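Local atomic coordinates of DUF4595 domain-containing protein (Bacteroides vulgatus, PDB entry 3TZG), a protein that is of unknown function but folds as a porin-like antiparallel beta barrel and may be associated with the outer membrane. Residues T8-V13 with I244-N249; F120-Q125 with F143-D148; Y156-N161 with L200-G205. All coordinates share one frame; numbering follows the deposited sequence.

Interaction 1: residues T8-V13 with I244-N249; sequences TYVTKV and IDLSYN
A classic beta bulge marks the place where the first strand of the barrel, 12-15, meets the last, 239-247: Thr11 and Lys12 both face Ser247. Ser247 O takes a good bond from Thr11 N (2.8 Å) and a weak one from Lys12 N, while Ser247 N returns a bond to Lys12 O (2.8 Å). The bulge residue Thr11 also uses its side chain: OG1 donates to Asn249 O at 2.6 Å, approaching from above the carbonyl plane; a chi1 of 62° sets the hydroxyl between its own N and C, within reach of the outgoing chain. A valine here would probably leave Asn249 O without this donor and the end of the chain freer to move. One step on, Val13 and Leu246 form a non-hydrogen-bonded antiparallel pair and share a face of the sheet, where aliphatic chains suit burial; Val13 CG1 lies beside Ile244 CG2 (3.9 Å). Val10, in the loop before the strand, sends CG1 to Leu246 CD2 (3.9 Å) and CG2 to the Tyr248 ring, meeting CE2 obliquely. Tyr248 serves twice, since its ring packs on Val10 while its OH bonds to Pro228 O. Water 1 donates to Tyr248 O and weakly accepts from Tyr9 N. On one flank strand 23-28 bonds to Thr11 and Val13 through Leu26 and Leu24; on the other, strand 227-235 touches Leu246 and Tyr248, and Leu171 of a loop packs against both.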
loop_
_atom_site.group_PDB
_atom_site.type_symbol
_atom_site.label_atom_id
_atom_site.label_comp_id
_atom_site.label_asym_id
_atom_site.label_seq_id
_atom_site.Cartn_x
_atom_site.Cartn_y
_atom_site.Cartn_z
ATOM N N THR A 8 19.398 -5.600 0.199
ATOM C CA THR A 8 19.112 -6.775 1.047
ATOM C C THR A 8 17.663 -7.237 0.910
ATOM O O THR A 8 16.769 -6.401 0.801
ATOM C CB THR A 8 19.415 -6.466 2.510
ATOM O OG1 THR A 8 20.360 -5.401 2.592
ATOM C CG2 THR A 8 19.892 -7.700 3.282
ATOM N N TYR A 9 17.433 -8.570 0.988
ATOM C CA TYR A 9 16.118 -9.192 0.786
ATOM C C TYR A 9 15.364 -9.489 2.092
ATOM O O TYR A 9 15.909 -10.046 3.038
ATOM C CB TYR A 9 16.270 -10.490 -0.021
ATOM C CG TYR A 9 16.377 -10.242 -1.510
ATOM C CD1 TYR A 9 17.410 -9.474 -2.038
ATOM C CD2 TYR A 9 15.473 -10.811 -2.399
ATOM C CE1 TYR A 9 17.504 -9.225 -3.406
ATOM C CE2 TYR A 9 15.571 -10.590 -3.774
ATOM C CZ TYR A 9 16.590 -9.795 -4.273
ATOM O OH TYR A 9 16.705 -9.561 -5.628
ATOM N N VAL A 10 14.090 -9.112 2.114
ATOM C CA VAL A 10 13.195 -9.332 3.248
ATOM C C VAL A 10 12.702 -10.762 3.142
ATOM O O VAL A 10 12.075 -11.125 2.144
ATOM C CB VAL A 10 12.019 -8.297 3.329
ATOM C CG1 VAL A 10 11.139 -8.531 4.560
ATOM C CG2 VAL A 10 12.540 -6.871 3.320
ATOM N N THR A 11 12.964 -11.560 4.174
ATOM C CA THR A 11 12.599 -12.976 4.176
ATOM C C THR A 11 11.409 -13.289 5.099
ATOM O O THR A 11 10.790 -14.347 4.952
ATOM C CB THR A 11 13.808 -13.805 4.609
ATOM O OG1 THR A 11 14.190 -13.439 5.942
ATOM C CG2 THR A 11 14.989 -13.639 3.661
ATOM N N LYS A 12 11.100 -12.394 6.050
ATOM C CA LYS A 12 10.024 -12.619 7.016
ATOM C C LYS A 12 9.474 -11.283 7.465
ATOM O O LYS A 12 10.249 -10.392 7.816
ATOM C CB LYS A 12 10.567 -13.449 8.215
ATOM C CG LYS A 12 9.555 -13.848 9.274
ATOM C CD LYS A 12 10.061 -15.024 10.078
ATOM C CE LYS A 12 10.252 -14.738 11.549
ATOM N NZ LYS A 12 10.624 -15.969 12.298
ATOM N N VAL A 13 8.142 -11.147 7.421
ATOM C CA VAL A 13 7.366 -9.972 7.847
ATOM C C VAL A 13 6.435 -10.449 8.967
ATOM O O VAL A 13 5.950 -11.577 8.917
ATOM C CB VAL A 13 6.625 -9.300 6.663
ATOM C CG1 VAL A 13 5.744 -8.145 7.122
ATOM C CG2 VAL A 13 7.612 -8.809 5.618
ATOM N N ILE A 244 5.221 -3.401 12.553
ATOM C CA ILE A 244 5.644 -4.407 11.587
ATOM C C ILE A 244 7.085 -4.752 11.880
ATOM O O ILE A 244 7.926 -3.860 11.947
ATOM C CB ILE A 244 5.430 -3.942 10.119
ATOM C CG1 ILE A 244 3.916 -3.874 9.788
ATOM C CG2 ILE A 244 6.161 -4.843 9.114
ATOM C CD1 ILE A 244 3.404 -2.467 9.716
ATOM N N ASP A 245 7.361 -6.032 12.107
ATOM C CA ASP A 245 8.722 -6.512 12.354
ATOM C C ASP A 245 9.220 -7.209 11.085
ATOM O O ASP A 245 8.450 -7.934 10.458
ATOM C CB ASP A 245 8.770 -7.429 13.589
ATOM C CG ASP A 245 8.677 -6.710 14.935
ATOM O OD1 ASP A 245 9.335 -5.667 15.098
ATOM O OD2 ASP A 245 8.064 -7.269 15.866
ATOM N N LEU A 246 10.455 -6.926 10.653
ATOM C CA LEU A 246 10.992 -7.497 9.414
ATOM C C LEU A 246 12.330 -8.194 9.628
ATOM O O LEU A 246 13.175 -7.737 10.421
ATOM C CB LEU A 246 11.169 -6.417 8.329
ATOM C CG LEU A 246 9.933 -5.630 7.911
ATOM C CD1 LEU A 246 9.898 -4.293 8.608
ATOM C CD2 LEU A 246 9.959 -5.369 6.456
ATOM N N SER A 247 12.539 -9.298 8.894
ATOM C CA SER A 247 13.774 -10.082 8.955
ATOM C C SER A 247 14.397 -10.155 7.578
ATOM O O SER A 247 13.680 -10.212 6.573
ATOM C CB SER A 247 13.502 -11.476 9.505
ATOM O OG SER A 247 14.678 -12.265 9.524
ATOM N N TYR A 248 15.732 -10.170 7.537
ATOM C CA TYR A 248 16.514 -10.226 6.301
ATOM C C TYR A 248 17.405 -11.481 6.281
ATOM O O TYR A 248 18.215 -11.638 5.366
ATOM C CB TYR A 248 17.352 -8.945 6.160
ATOM C CG TYR A 248 16.530 -7.674 6.125
ATOM C CD1 TYR A 248 16.086 -7.073 7.300
ATOM C CD2 TYR A 248 16.204 -7.062 4.914
ATOM C CE1 TYR A 248 15.291 -5.932 7.271
ATOM C CE2 TYR A 248 15.435 -5.900 4.875
ATOM C CZ TYR A 248 14.985 -5.341 6.056
ATOM O OH TYR A 248 14.265 -4.186 6.025
ATOM N N ASN A 249 17.202 -12.393 7.263
ATOM C CA ASN A 249 17.961 -13.640 7.424
ATOM C C ASN A 249 17.458 -14.731 6.481
ATOM O O ASN A 249 16.252 -14.989 6.464
ATOM C CB ASN A 249 17.887 -14.157 8.881
ATOM C CG ASN A 249 18.623 -15.463 9.124
ATOM O OD1 ASN A 249 18.020 -16.533 9.245
ATOM N ND2 ASN A 249 19.947 -15.425 9.154
HETATM O O HOH W 1 18.734 -11.442 2.387
#

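Interaction 2: residues F120-Q125 with F143-D148; sequences FLKKVQ and FTEAND
This is an antiparallel strand pairing at the open end of the hairpin made by strands 120-130 and 136-145, with Lys123 and Thr144 as its hydrogen-bonded pair and Lys122-Glu145 and Val124-Phe143 as the non-hydrogen-bonded pairs on either side. Strands 120-125 and 143-145 run antiparallel, 165° between their directions. Lys123 N reaches Thr144 O at 2.9 Å and Thr144 N reaches Lys123 O at 2.8 Å, both nearly straight. Their side chains lie on one face, CB against CB, where a threonine's branched carbon fits a strand and a long lysine can carry its charge away from the partner.

The opposite face carries a cross-strand salt bridge. Lys122 and Glu145 lie side by side, and Lys122 NZ meets Glu145 OE2 nearly along its C-O bond, at 2.9 Å. The lysine chain stays extended until its last torsion (chi4 62°), which swings NZ toward the carboxylate; Glu145 folds back at chi2 to meet it. Lys122 CE lies 3.8 Å from Phe143 CD2, the side chains crossing obliquely, so the ring gives that methylene an apolar neighbour while NZ goes on to the carboxylate. Phe143 then continues along Val124, whose CG1 touches Phe143 CE2 at 3.7 Å.

Toward the strand end the pairing fades: Ala146 N makes only a weak bond to Leu121 O, and Glu145 to Asp148 form a type I turn. Ala146 CB sits beside Phe120 O, while the edge of the Phe120 ring faces Glu145 O. Strand 105-114 flanks the hairpin on one side, where Leu121 and Lys122 both face Tyr112 in a classic beta bulge; strand 150-158 flanks the other through Ser151, bonded to Phe143.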
loop_
_atom_site.group_PDB
_atom_site.type_symbol
_atom_site.label_atom_id
_atom_site.label_comp_id
_atom_site.label_asym_id
_atom_site.label_seq_id
_atom_site.Cartn_x
_atom_site.Cartn_y
_atom_site.Cartn_z
ATOM N N PHE A 120 -23.223 -0.726 -8.457
ATOM C CA PHE A 120 -22.134 0.177 -8.095
ATOM C C PHE A 120 -22.094 0.360 -6.575
ATOM O O PHE A 120 -23.118 0.664 -5.957
ATOM C CB PHE A 120 -22.294 1.529 -8.808
ATOM C CG PHE A 120 -21.243 2.530 -8.391
ATOM C CD1 PHE A 120 -19.951 2.468 -8.913
ATOM C CD2 PHE A 120 -21.532 3.513 -7.443
ATOM C CE1 PHE A 120 -18.973 3.367 -8.498
ATOM C CE2 PHE A 120 -20.553 4.418 -7.038
ATOM C CZ PHE A 120 -19.283 4.344 -7.573
ATOM N N LEU A 121 -20.915 0.221 -5.987
ATOM C CA LEU A 121 -20.773 0.305 -4.535
ATOM C C LEU A 121 -19.919 1.482 -4.059
ATOM O O LEU A 121 -20.237 2.066 -3.008
ATOM C CB LEU A 121 -20.120 -0.999 -4.005
ATOM C CG LEU A 121 -20.840 -2.329 -4.256
ATOM C CD1 LEU A 121 -19.913 -3.492 -4.024
ATOM C CD2 LEU A 121 -22.042 -2.470 -3.386
ATOM N N LYS A 122 -18.795 1.758 -4.768
ATOM C CA LYS A 122 -17.805 2.748 -4.335
ATOM C C LYS A 122 -16.846 3.186 -5.452
ATOM O O LYS A 122 -16.435 2.378 -6.294
ATOM C CB LYS A 122 -16.972 2.098 -3.217
ATOM C CG LYS A 122 -16.273 3.025 -2.267
ATOM C CD LYS A 122 -15.513 2.182 -1.228
ATOM C CE LYS A 122 -14.496 2.949 -0.400
ATOM N NZ LYS A 122 -15.117 4.031 0.415
ATOM N N LYS A 123 -16.460 4.471 -5.417
ATOM C CA LYS A 123 -15.450 5.071 -6.289
ATOM C C LYS A 123 -14.365 5.682 -5.411
ATOM O O LYS A 123 -14.679 6.394 -4.459
ATOM C CB LYS A 123 -16.070 6.115 -7.235
ATOM C CG LYS A 123 -15.196 6.461 -8.426
ATOM C CD LYS A 123 -15.807 7.546 -9.269
ATOM C CE LYS A 123 -14.950 7.807 -10.494
ATOM N NZ LYS A 123 -15.429 8.967 -11.314
ATOM N N VAL A 124 -13.102 5.354 -5.679
ATOM C CA VAL A 124 -11.954 5.912 -4.943
ATOM C C VAL A 124 -11.006 6.548 -5.960
ATOM O O VAL A 124 -10.688 5.923 -6.981
ATOM C CB VAL A 124 -11.228 4.891 -4.053
ATOM C CG1 VAL A 124 -10.199 5.588 -3.179
ATOM C CG2 VAL A 124 -12.218 4.095 -3.188
ATOM N N GLN A 125 -10.617 7.817 -5.723
ATOM C CA GLN A 125 -9.733 8.572 -6.615
ATOM C C GLN A 125 -8.555 9.108 -5.820
ATOM O O GLN A 125 -8.734 9.925 -4.932
ATOM C CB GLN A 125 -10.498 9.705 -7.307
ATOM C CG GLN A 125 -11.685 9.235 -8.126
ATOM C CD GLN A 125 -12.445 10.402 -8.666
ATOM O OE1 GLN A 125 -12.282 10.773 -9.825
ATOM N NE2 GLN A 125 -13.280 11.019 -7.833
ATOM N N PHE A 143 -13.423 9.747 -1.873
ATOM C CA PHE A 143 -14.285 8.564 -1.780
ATOM C C PHE A 143 -15.706 8.927 -2.118
ATOM O O PHE A 143 -16.299 9.766 -1.436
ATOM C CB PHE A 143 -14.224 7.950 -0.372
ATOM C CG PHE A 143 -12.859 7.487 0.080
ATOM C CD1 PHE A 143 -11.967 8.376 0.673
ATOM C CD2 PHE A 143 -12.472 6.155 -0.074
ATOM C CE1 PHE A 143 -10.704 7.942 1.090
ATOM C CE2 PHE A 143 -11.213 5.718 0.343
ATOM C CZ PHE A 143 -10.338 6.612 0.928
ATOM N N THR A 144 -16.252 8.328 -3.190
ATOM C CA THR A 144 -17.650 8.537 -3.560
ATOM C C THR A 144 -18.397 7.241 -3.248
ATOM O O THR A 144 -17.999 6.164 -3.705
ATOM C CB THR A 144 -17.821 8.999 -5.001
ATOM O OG1 THR A 144 -17.092 10.205 -5.183
ATOM C CG2 THR A 144 -19.275 9.261 -5.342
ATOM N N GLU A 145 -19.435 7.352 -2.410
ATOM C CA GLU A 145 -20.256 6.219 -2.002
ATOM C C GLU A 145 -21.419 6.068 -2.975
ATOM O O GLU A 145 -21.685 6.991 -3.748
ATOM C CB GLU A 145 -20.735 6.396 -0.555
ATOM C CG GLU A 145 -19.624 6.274 0.483
ATOM C CD GLU A 145 -19.018 4.894 0.661
ATOM O OE1 GLU A 145 -19.757 3.894 0.526
ATOM O OE2 GLU A 145 -17.816 4.813 0.999
ATOM N N ALA A 146 -22.084 4.890 -2.963
ATOM C CA ALA A 146 -23.207 4.529 -3.845
ATOM C C ALA A 146 -24.320 5.611 -3.868
ATOM O O ALA A 146 -24.856 5.905 -4.951
ATOM C CB ALA A 146 -23.791 3.203 -3.404
ATOM N N ASN A 147 -24.609 6.243 -2.696
ATOM C CA ASN A 147 -25.621 7.299 -2.547
ATOM C C ASN A 147 -25.127 8.696 -3.033
ATOM O O ASN A 147 -25.869 9.677 -2.894
ATOM C CB ASN A 147 -26.084 7.401 -1.091
ATOM C CG ASN A 147 -25.004 7.561 -0.068
ATOM O OD1 ASN A 147 -24.021 6.822 -0.041
ATOM N ND2 ASN A 147 -25.238 8.440 0.882
ATOM N N ASP A 148 -23.887 8.754 -3.616
ATOM C CA ASP A 148 -23.198 9.933 -4.173
ATOM C C ASP A 148 -22.599 10.822 -3.045
ATOM O O ASP A 148 -22.039 11.891 -3.340
ATOM C CB ASP A 148 -24.107 10.772 -5.106
ATOM C CG ASP A 148 -24.492 10.093 -6.417
ATOM O OD1 ASP A 148 -23.846 9.078 -6.781
ATOM O OD2 ASP A 148 -25.398 10.609 -7.109
#

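Interaction 3: residues Y156-N161 with L200-G205; sequences YYNYDN and LPNDIG
Leu200 enters the contact through its backbone, its O lying 3.5 Å from Tyr159 CD1. Pro201 follows as a rigid apolar wedge: its CD touches Tyr159 CE1, and its CB lies 3.8 Å from Tyr157 CD1, so it meets two tyrosine rings. Asn202 carries the polar part. Its N bonds to Asn158 O at 2.9 Å, and with chi1 at 47° its amide turns back over the loop, where ND2 donates to Asn158 OD1 (3.0 Å) and OD1 accepts from Asn161 N (3.1 Å). Asn158 OD1 also takes Asp160 N, closing an Asx turn; the two donors come from opposite faces of its amide. The Asn161 amide stacks on that of Asn202, their planes 18° apart. Such a tight turn suits asparagine, which can donate and accept within one flat group. Asp203 O accepts from Asn158 N, and its OD2 takes Asn202 ND2 (2.7 Å) and water 2. Ile204 turns to the other face, CG2 against Tyr157 CE1 at 3.6 Å. Gly205 and Tyr156 form a hydrogen-bonded pair, each N donating to the other's O. The buried tyrosines' hydroxyls bond elsewhere: Tyr157 OH with Asp177 N, Tyr159 OH with Leu136 O. Strand 136-145 borders 156-161, Lys137 bonding to the Tyr157 backbone, while strand 213-224 borders 200-205 and supplies His218 to Asp203 and Tyr221 to Pro201 O.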
loop_
_atom_site.group_PDB
_atom_site.type_symbol
_atom_site.label_atom_id
_atom_site.label_comp_id
_atom_site.label_asym_id
_atom_site.label_seq_id
_atom_site.Cartn_x
_atom_site.Cartn_y
_atom_site.Cartn_z
ATOM N N TYR A 156 -0.103 14.480 4.373
ATOM C CA TYR A 156 1.174 15.172 4.155
ATOM C C TYR A 156 2.304 14.373 4.813
ATOM O O TYR A 156 2.130 13.894 5.926
ATOM C CB TYR A 156 1.124 16.626 4.691
ATOM C CG TYR A 156 0.004 17.468 4.122
ATOM C CD1 TYR A 156 -1.266 17.466 4.702
ATOM C CD2 TYR A 156 0.217 18.303 3.032
ATOM C CE1 TYR A 156 -2.284 18.286 4.220
ATOM C CE2 TYR A 156 -0.810 19.099 2.514
ATOM C CZ TYR A 156 -2.055 19.093 3.120
ATOM O OH TYR A 156 -3.088 19.843 2.603
ATOM N N TYR A 157 3.456 14.229 4.136
ATOM C CA TYR A 157 4.592 13.450 4.667
ATOM C C TYR A 157 5.814 14.307 4.872
ATOM O O TYR A 157 6.213 15.057 3.979
ATOM C CB TYR A 157 4.962 12.278 3.725
ATOM C CG TYR A 157 3.856 11.265 3.581
ATOM C CD1 TYR A 157 3.678 10.263 4.528
ATOM C CD2 TYR A 157 2.925 11.368 2.558
ATOM C CE1 TYR A 157 2.611 9.371 4.448
ATOM C CE2 TYR A 157 1.855 10.481 2.464
ATOM C CZ TYR A 157 1.710 9.471 3.399
ATOM O OH TYR A 157 0.661 8.586 3.296
ATOM N N ASN A 158 6.453 14.133 6.022
ATOM C CA ASN A 158 7.666 14.868 6.383
ATOM C C ASN A 158 8.888 13.906 6.404
ATOM O O ASN A 158 8.784 12.809 6.944
ATOM C CB ASN A 158 7.478 15.553 7.728
ATOM C CG ASN A 158 8.662 16.377 8.124
ATOM O OD1 ASN A 158 9.654 15.869 8.674
ATOM N ND2 ASN A 158 8.605 17.661 7.813
ATOM N N TYR A 159 10.039 14.360 5.836
ATOM C CA TYR A 159 11.308 13.628 5.704
ATOM C C TYR A 159 12.507 14.419 6.297
ATOM O O TYR A 159 13.658 14.205 5.880
ATOM C CB TYR A 159 11.573 13.345 4.217
ATOM C CG TYR A 159 10.499 12.513 3.558
ATOM C CD1 TYR A 159 10.562 11.119 3.570
ATOM C CD2 TYR A 159 9.441 13.113 2.881
ATOM C CE1 TYR A 159 9.570 10.343 2.965
ATOM C CE2 TYR A 159 8.438 12.349 2.288
ATOM C CZ TYR A 159 8.505 10.966 2.336
ATOM O OH TYR A 159 7.537 10.233 1.726
ATOM N N ASP A 160 12.250 15.342 7.255
ATOM C CA ASP A 160 13.298 16.212 7.805
ATOM C C ASP A 160 14.354 15.423 8.567
ATOM O O ASP A 160 15.498 15.860 8.601
ATOM C CB ASP A 160 12.700 17.300 8.713
ATOM C CG ASP A 160 11.781 18.273 7.981
ATOM O OD1 ASP A 160 11.886 18.371 6.724
ATOM O OD2 ASP A 160 10.956 18.935 8.658
ATOM N N ASN A 161 13.999 14.265 9.139
ATOM C CA ASN A 161 14.939 13.422 9.890
ATOM C C ASN A 161 15.872 12.657 8.932
ATOM O O ASN A 161 16.879 12.124 9.382
ATOM C CB ASN A 161 14.199 12.443 10.826
ATOM C CG ASN A 161 13.487 13.066 12.017
ATOM O OD1 ASN A 161 13.581 14.273 12.274
ATOM N ND2 ASN A 161 12.778 12.232 12.805
ATOM N N LEU A 200 12.032 7.186 3.937
ATOM C CA LEU A 200 10.942 6.821 4.853
ATOM C C LEU A 200 10.437 8.062 5.595
ATOM O O LEU A 200 11.271 8.807 6.122
ATOM C CB LEU A 200 11.350 5.743 5.860
ATOM C CG LEU A 200 11.520 4.324 5.319
ATOM C CD1 LEU A 200 12.170 3.398 6.361
ATOM C CD2 LEU A 200 10.214 3.795 4.773
ATOM N N PRO A 201 9.103 8.332 5.647
ATOM C CA PRO A 201 8.644 9.526 6.357
ATOM C C PRO A 201 8.782 9.381 7.872
ATOM O O PRO A 201 8.494 8.314 8.420
ATOM C CB PRO A 201 7.175 9.635 5.932
ATOM C CG PRO A 201 6.756 8.226 5.693
ATOM C CD PRO A 201 7.961 7.561 5.102
ATOM N N ASN A 202 9.243 10.435 8.550
ATOM C CA ASN A 202 9.364 10.412 10.012
ATOM C C ASN A 202 8.045 10.822 10.672
ATOM O O ASN A 202 7.741 10.346 11.761
ATOM C CB ASN A 202 10.502 11.287 10.497
ATOM C CG ASN A 202 10.580 12.657 9.914
ATOM O OD1 ASN A 202 11.188 12.881 8.871
ATOM N ND2 ASN A 202 10.111 13.613 10.654
ATOM N N ASP A 203 7.239 11.645 9.997
ATOM C CA ASP A 203 5.946 12.121 10.516
ATOM C C ASP A 203 4.893 12.197 9.397
ATOM O O ASP A 203 5.230 12.406 8.229
ATOM C CB ASP A 203 6.109 13.481 11.206
ATOM C CG ASP A 203 6.938 13.363 12.492
ATOM O OD1 ASP A 203 6.397 12.861 13.509
ATOM O OD2 ASP A 203 8.143 13.715 12.460
ATOM N N ILE A 204 3.627 11.940 9.765
ATOM C CA ILE A 204 2.475 11.946 8.856
ATOM C C ILE A 204 1.331 12.749 9.487
ATOM O O ILE A 204 1.062 12.572 10.686
ATOM C CB ILE A 204 1.994 10.499 8.496
ATOM C CG1 ILE A 204 3.177 9.555 8.176
ATOM C CG2 ILE A 204 0.916 10.543 7.368
ATOM C CD1 ILE A 204 2.925 8.173 8.312
ATOM N N GLY A 205 0.645 13.557 8.662
ATOM C CA GLY A 205 -0.515 14.369 9.031
ATOM C C GLY A 205 -1.686 14.116 8.092
ATOM O O GLY A 205 -1.514 14.028 6.868
HETATM O O HOH W 2 10.239 13.654 14.432
#

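Overall arrangement
All three contacts join neighbouring antiparallel strands of the barrel, yet at different places. Interaction 1 pairs the first strand with the last and so closes the circuit; interactions 2 and 3 are both nested within the chain that it closes. Interactions 1 and 2 lie on opposite sides of the chain's centre, their centres 36 Å apart. Interactions 2 and 3 involve adjacent strands, 136-145 and 150-158. Each is partly buried: interaction 3 has six buried residues of twelve, interaction 1 four of twelve, interaction 2 the fewest, two of nine. Chemistry follows place: aliphatic packing beside a bulge in interaction 1, a salt bridge near a turn in interaction 2, and in interaction 3 an asparagine network on one face and Tyr157 with Ile204 on the other.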